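Local coordinates for protein agmatinase (Deinococcus radiodurans, PDB 1WOH) that probably hydrolyses agmatine to putrescine and urea at a site that binds two manganese ions per subunit, at residues D136-Q141 against N172-T177; R220-Y225 against A263-V268. All blocks are in the same frame, centred on the assembly; numbering follows the deposited sequence.

Contact 1: D136-Q141 against N172-T177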
loop_
_atom_site.group_PDB
_atom_site.type_symbol
_atom_site.label_atom_id
_atom_site.label_comp_id
_atom_site.label_asym_id
_atom_site.label_seq_id
_atom_site.Cartn_x
_atom_site.Cartn_y
_atom_site.Cartn_z
ATOM N N ASP A 136 32.088 -19.512 -28.432
ATOM C CA ASP A 136 31.813 -18.131 -28.809
ATOM C C ASP A 136 30.482 -17.648 -28.258
ATOM O O ASP A 136 29.656 -17.106 -28.988
ATOM C CB ASP A 136 31.825 -17.989 -30.331
ATOM C CG ASP A 136 33.187 -18.282 -30.928
ATOM O OD1 ASP A 136 34.157 -17.586 -30.565
ATOM O OD2 ASP A 136 33.291 -19.210 -31.758
ATOM N N LEU A 137 30.283 -17.854 -26.964
ATOM C CA LEU A 137 29.052 -17.440 -26.313
ATOM C C LEU A 137 28.841 -15.932 -26.426
ATOM O O LEU A 137 29.745 -15.131 -26.146
ATOM C CB LEU A 137 29.080 -17.849 -24.838
ATOM C CG LEU A 137 27.910 -17.363 -23.975
ATOM C CD1 LEU A 137 26.628 -18.003 -24.472
ATOM C CD2 LEU A 137 28.157 -17.719 -22.498
ATOM N N HIS A 138 27.634 -15.556 -26.849
ATOM C CA HIS A 138 27.244 -14.162 -26.993
ATOM C C HIS A 138 26.124 -13.891 -26.000
ATOM O O HIS A 138 25.305 -14.766 -25.736
ATOM C CB HIS A 138 26.698 -13.874 -28.394
ATOM C CG HIS A 138 27.748 -13.770 -29.453
ATOM N ND1 HIS A 138 27.877 -12.663 -30.263
ATOM C CD2 HIS A 138 28.705 -14.641 -29.849
ATOM C CE1 HIS A 138 28.870 -12.857 -31.113
ATOM N NE2 HIS A 138 29.390 -14.048 -30.882
ATOM N N VAL A 139 26.103 -12.691 -25.435
ATOM C CA VAL A 139 25.028 -12.329 -24.519
ATOM C C VAL A 139 24.294 -11.130 -25.081
ATOM O O VAL A 139 24.917 -10.156 -25.514
ATOM C CB VAL A 139 25.538 -11.940 -23.105
ATOM C CG1 VAL A 139 24.376 -11.346 -22.274
ATOM C CG2 VAL A 139 26.097 -13.157 -22.401
ATOM N N VAL A 140 22.966 -11.226 -25.116
ATOM C CA VAL A 140 22.126 -10.119 -25.561
ATOM C C VAL A 140 21.505 -9.662 -24.248
ATOM O O VAL A 140 20.734 -10.385 -23.625
ATOM C CB VAL A 140 21.029 -10.571 -26.551
ATOM C CG1 VAL A 140 20.027 -9.438 -26.757
ATOM C CG2 VAL A 140 21.664 -10.933 -27.894
ATOM N N GLN A 141 21.873 -8.457 -23.839
ATOM C CA GLN A 141 21.445 -7.892 -22.569
ATOM C C GLN A 141 20.508 -6.690 -22.679
ATOM O O GLN A 141 20.863 -5.679 -23.291
ATOM C CB GLN A 141 22.723 -7.506 -21.796
ATOM C CG GLN A 141 22.556 -6.563 -20.624
ATOM C CD GLN A 141 23.890 -5.994 -20.139
ATOM O OE1 GLN A 141 24.934 -6.181 -20.777
ATOM N NE2 GLN A 141 23.857 -5.282 -19.015
ATOM N N ASN A 172 35.278 -18.046 -23.211
ATOM C CA ASN A 172 34.383 -18.330 -24.336
ATOM C C ASN A 172 33.288 -17.271 -24.509
ATOM O O ASN A 172 32.651 -17.202 -25.564
ATOM C CB ASN A 172 33.749 -19.720 -24.184
ATOM C CG ASN A 172 32.934 -19.860 -22.914
ATOM O OD1 ASN A 172 33.419 -19.575 -21.819
ATOM N ND2 ASN A 172 31.690 -20.314 -23.050
ATOM N N LEU A 173 33.071 -16.450 -23.481
ATOM C CA LEU A 173 32.068 -15.380 -23.554
ATOM C C LEU A 173 32.763 -14.278 -24.343
ATOM O O LEU A 173 33.429 -13.404 -23.775
ATOM C CB LEU A 173 31.706 -14.884 -22.150
ATOM C CG LEU A 173 30.334 -14.224 -21.984
ATOM C CD1 LEU A 173 30.179 -13.760 -20.540
ATOM C CD2 LEU A 173 30.186 -13.055 -22.939
ATOM N N VAL A 174 32.598 -14.319 -25.663
ATOM C CA VAL A 174 33.281 -13.386 -26.540
ATOM C C VAL A 174 32.634 -12.066 -26.892
ATOM O O VAL A 174 33.313 -11.167 -27.388
ATOM C CB VAL A 174 33.653 -14.078 -27.870
ATOM C CG1 VAL A 174 34.549 -15.277 -27.599
ATOM C CG2 VAL A 174 32.389 -14.518 -28.597
ATOM N N HIS A 175 31.338 -11.923 -26.649
ATOM C CA HIS A 175 30.700 -10.675 -27.022
ATOM C C HIS A 175 29.397 -10.428 -26.296
ATOM O O HIS A 175 28.651 -11.356 -26.005
ATOM C CB HIS A 175 30.451 -10.671 -28.538
ATOM C CG HIS A 175 29.914 -9.378 -29.062
ATOM N ND1 HIS A 175 28.565 -9.129 -29.199
ATOM C CD2 HIS A 175 30.547 -8.245 -29.444
ATOM C CE1 HIS A 175 28.391 -7.897 -29.646
ATOM N NE2 HIS A 175 29.578 -7.339 -29.803
ATOM N N ILE A 176 29.148 -9.163 -25.991
ATOM C CA ILE A 176 27.912 -8.753 -25.338
ATOM C C ILE A 176 27.313 -7.595 -26.114
ATOM O O ILE A 176 28.020 -6.686 -26.551
ATOM C CB ILE A 176 28.134 -8.269 -23.880
ATOM C CG1 ILE A 176 28.742 -9.389 -23.036
ATOM C CG2 ILE A 176 26.793 -7.848 -23.258
ATOM C CD1 ILE A 176 28.949 -8.993 -21.557
ATOM N N THR A 177 26.002 -7.643 -26.297
ATOM C CA THR A 177 25.291 -6.578 -26.975
ATOM C C THR A 177 24.321 -6.080 -25.916
ATOM O O THR A 177 23.424 -6.815 -25.511
ATOM C CB THR A 177 24.484 -7.101 -28.175
ATOM O OG1 THR A 177 25.376 -7.647 -29.152
ATOM C CG2 THR A 177 23.679 -5.967 -28.795
HETATM O O HOH W 1 25.844 -10.395 -28.730
#

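Contact 2: R220-Y225 against A263-V268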
loop_
_atom_site.group_PDB
_atom_site.type_symbol
_atom_site.label_atom_id
_atom_site.label_comp_id
_atom_site.label_asym_id
_atom_site.label_seq_id
_atom_site.Cartn_x
_atom_site.Cartn_y
_atom_site.Cartn_z
ATOM N N ARG A 220 23.998 -12.765 -35.230
ATOM C CA ARG A 220 23.386 -13.680 -36.186
ATOM C C ARG A 220 24.154 -14.995 -36.264
ATOM O O ARG A 220 25.377 -14.998 -36.395
ATOM C CB ARG A 220 23.327 -13.027 -37.568
ATOM C CG ARG A 220 22.438 -11.805 -37.618
ATOM C CD ARG A 220 22.437 -11.159 -38.991
ATOM N NE ARG A 220 21.445 -10.089 -39.082
ATOM C CZ ARG A 220 21.451 -8.990 -38.331
ATOM N NH1 ARG A 220 22.401 -8.805 -37.427
ATOM N NH2 ARG A 220 20.503 -8.075 -38.484
ATOM N N GLY A 221 23.423 -16.104 -36.172
ATOM C CA GLY A 221 24.032 -17.423 -36.245
ATOM C C GLY A 221 24.935 -17.753 -35.073
ATOM O O GLY A 221 25.794 -18.633 -35.170
ATOM N N GLN A 222 24.728 -17.060 -33.957
ATOM C CA GLN A 222 25.538 -17.249 -32.754
ATOM C C GLN A 222 24.817 -18.024 -31.657
ATOM O O GLN A 222 23.616 -18.267 -31.738
ATOM C CB GLN A 222 25.929 -15.876 -32.194
ATOM C CG GLN A 222 26.541 -14.945 -33.210
ATOM C CD GLN A 222 27.986 -15.285 -33.513
ATOM O OE1 GLN A 222 28.414 -16.430 -33.365
ATOM N NE2 GLN A 222 28.744 -14.291 -33.948
ATOM N N ASN A 223 25.569 -18.429 -30.636
ATOM C CA ASN A 223 24.985 -19.104 -29.485
ATOM C C ASN A 223 24.708 -17.918 -28.576
ATOM O O ASN A 223 25.638 -17.235 -28.143
ATOM C CB ASN A 223 25.987 -20.043 -28.820
ATOM C CG ASN A 223 26.242 -21.284 -29.637
ATOM O OD1 ASN A 223 25.302 -21.918 -30.119
ATOM N ND2 ASN A 223 27.511 -21.647 -29.790
ATOM N N VAL A 224 23.436 -17.670 -28.302
ATOM C CA VAL A 224 23.049 -16.525 -27.494
ATOM C C VAL A 224 22.364 -16.821 -26.166
ATOM O O VAL A 224 21.498 -17.690 -26.065
ATOM C CB VAL A 224 22.132 -15.588 -28.324
ATOM C CG1 VAL A 224 21.555 -14.470 -27.440
ATOM C CG2 VAL A 224 22.918 -14.998 -29.483
ATOM N N TYR A 225 22.786 -16.083 -25.143
ATOM C CA TYR A 225 22.208 -16.166 -23.810
ATOM C C TYR A 225 21.512 -14.816 -23.664
ATOM O O TYR A 225 22.120 -13.774 -23.928
ATOM C CB TYR A 225 23.313 -16.288 -22.760
ATOM C CG TYR A 225 22.836 -16.260 -21.325
ATOM C CD1 TYR A 225 22.668 -17.442 -20.600
ATOM C CD2 TYR A 225 22.601 -15.048 -20.676
ATOM C CE1 TYR A 225 22.286 -17.418 -19.256
ATOM C CE2 TYR A 225 22.216 -15.010 -19.338
ATOM C CZ TYR A 225 22.065 -16.193 -18.635
ATOM O OH TYR A 225 21.713 -16.151 -17.306
ATOM N N ALA A 263 15.077 -15.385 -33.593
ATOM C CA ALA A 263 14.840 -15.883 -34.942
ATOM C C ALA A 263 16.101 -16.152 -35.751
ATOM O O ALA A 263 16.064 -16.914 -36.714
ATOM C CB ALA A 263 13.957 -14.898 -35.700
ATOM N N ASN A 264 17.214 -15.538 -35.360
ATOM C CA ASN A 264 18.461 -15.687 -36.109
ATOM C C ASN A 264 19.629 -16.275 -35.327
ATOM O O ASN A 264 20.762 -16.221 -35.794
ATOM C CB ASN A 264 18.886 -14.322 -36.658
ATOM C CG ASN A 264 17.827 -13.695 -37.538
ATOM O OD1 ASN A 264 17.519 -14.207 -38.614
ATOM N ND2 ASN A 264 17.258 -12.585 -37.081
ATOM N N ASN A 265 19.362 -16.833 -34.152
ATOM C CA ASN A 265 20.440 -17.387 -33.341
ATOM C C ASN A 265 20.025 -18.643 -32.601
ATOM O O ASN A 265 18.852 -19.002 -32.570
ATOM C CB ASN A 265 20.902 -16.350 -32.310
ATOM C CG ASN A 265 21.513 -15.119 -32.945
ATOM O OD1 ASN A 265 22.690 -15.113 -33.317
ATOM N ND2 ASN A 265 20.715 -14.066 -33.078
ATOM N N THR A 266 21.005 -19.309 -32.003
ATOM C CA THR A 266 20.744 -20.502 -31.218
ATOM C C THR A 266 20.701 -20.012 -29.771
ATOM O O THR A 266 21.735 -19.680 -29.199
ATOM C CB THR A 266 21.877 -21.532 -31.360
ATOM O OG1 THR A 266 21.982 -21.941 -32.730
ATOM C CG2 THR A 266 21.603 -22.750 -30.489
ATOM N N VAL A 267 19.501 -19.951 -29.201
ATOM C CA VAL A 267 19.307 -19.487 -27.826
ATOM C C VAL A 267 19.623 -20.603 -26.828
ATOM O O VAL A 267 18.977 -21.653 -26.835
ATOM C CB VAL A 267 17.852 -19.005 -27.622
ATOM C CG1 VAL A 267 17.664 -18.474 -26.207
ATOM C CG2 VAL A 267 17.532 -17.922 -28.642
ATOM N N VAL A 268 20.609 -20.361 -25.965
ATOM C CA VAL A 268 21.047 -21.349 -24.983
ATOM C C VAL A 268 20.495 -21.158 -23.572
ATOM O O VAL A 268 20.627 -22.040 -22.717
ATOM C CB VAL A 268 22.594 -21.376 -24.909
ATOM C CG1 VAL A 268 23.168 -21.622 -26.297
ATOM C CG2 VAL A 268 23.119 -20.050 -24.360
HETATM O O HOH W 2 25.093 -22.125 -32.784
#

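Contact 1: D136-Q141 against N172-T177
Val139 and Ile176 meet in the buried, tightly packed part of this contact, with Val139 CB 4.1 Å from Ile176 CG1. Val139 CG2 also meets Leu173 CD2, and Phe163 of helix 162-169 covers Val139 and Ile176. The backbone bonds are straight here. Val139 N bonds to His175 O, and Thr177 N to Val139 O at 2.8 Å. Gln141 N to Thr177 O is almost linear, 175° at the hydrogen. Gln141 OE1 rests 3.5 Å from Ile176 CG2. This OE1 is bonded to Thr178 OG1, and Gln141 NE2 to Asp143 OD2 and Leu146 O.

On the face of His138, His175 and Thr177 a water sits between polar groups. It is held by His175 ND1 at 3.0 Å and Thr177 OG1 at 2.8 Å. His175 CB lies over one face of the His138 ring, 3.9 Å from its centroid. The His175 ring swings away, CG anti to the backbone N (chi1 -174°), and its NE2 bonds to Thr200.

The solvent end is looser. A beta bulge shifts the register after Leu137, and the Leu137 N to Asn172 O and Val174 N to Leu137 O bonds are weak. Exposed Asp136 lies against Val174, its CA 3.7 Å from Val174 CG2. These are neighbouring parallel strands of a beta-alpha-beta unit, closed through helix 162-169, in the arginase-family alpha/beta fold.

Contact 2: R220-Y225 against A263-V268
Asn265 reaches across to the 220-225 backbone with its side-chain amide. OD1 accepts Gln222 N at 2.9 Å, in the carbonyl plane and on a lone pair. Asn265 CG stands beside its own backbone N, anti to the carbonyl carbon (chi1 -64°), which turns the amide to Gln222. Asn265 ND2 donates to Pro219 O and Ala261 O, so both ends of the buried amide are used. Val224 CG2 packs on its flank, 3.7 Å from Asn265 CB.

With a leucine here, Gln222 N and the carbonyls of Pro219 and Ala261 would probably be left without these mates, and the turn before the strand would be less firmly tied.

Gly221 N is taken by Asn264 O at 2.7 Å. Strand pairing follows: Thr266 N to Gln222 O, Val224 N to Thr266 O, and Val268 N to Val224 O at 2.8 Å. On the more open face, Asn223 and Thr266 lie side by side. A water donates to Asn223 OD1 at 2.7 Å and bonds to Thr266 OG1 at 3.1 Å, while Asn223 ND2 binds Pro135 O. Tyr225 OH bonds to Asp271. This is the strand pairing of a parallel beta-alpha-beta unit, where helix 251-264 returns the chain to strand 266-273.

How the contacts relate
Contacts 1 and 2 lie side by side in one parallel sheet, their centres about 10 Å apart. The strand order is 266-273, 223-229, 137-142, 173-181, so the inner strand of each contact borders that of the other. His138 joins them: its N is 2.9 Å from Asn223 O and its O is 2.9 Å from Tyr225 N, both probable hydrogen bonds. Val140 CG2 packs 3.6 Å from Val224 CG1 beside them. The two metals of the manganese site are absent from this model. Gln141 of contact 1 comes two residues before metal ligand Asp143, and their side chains are about 3 Å apart at the nearest atoms. In contact 2, the Tyr225 side chain is about 7 Å from that of metal ligand His121, nearest atoms.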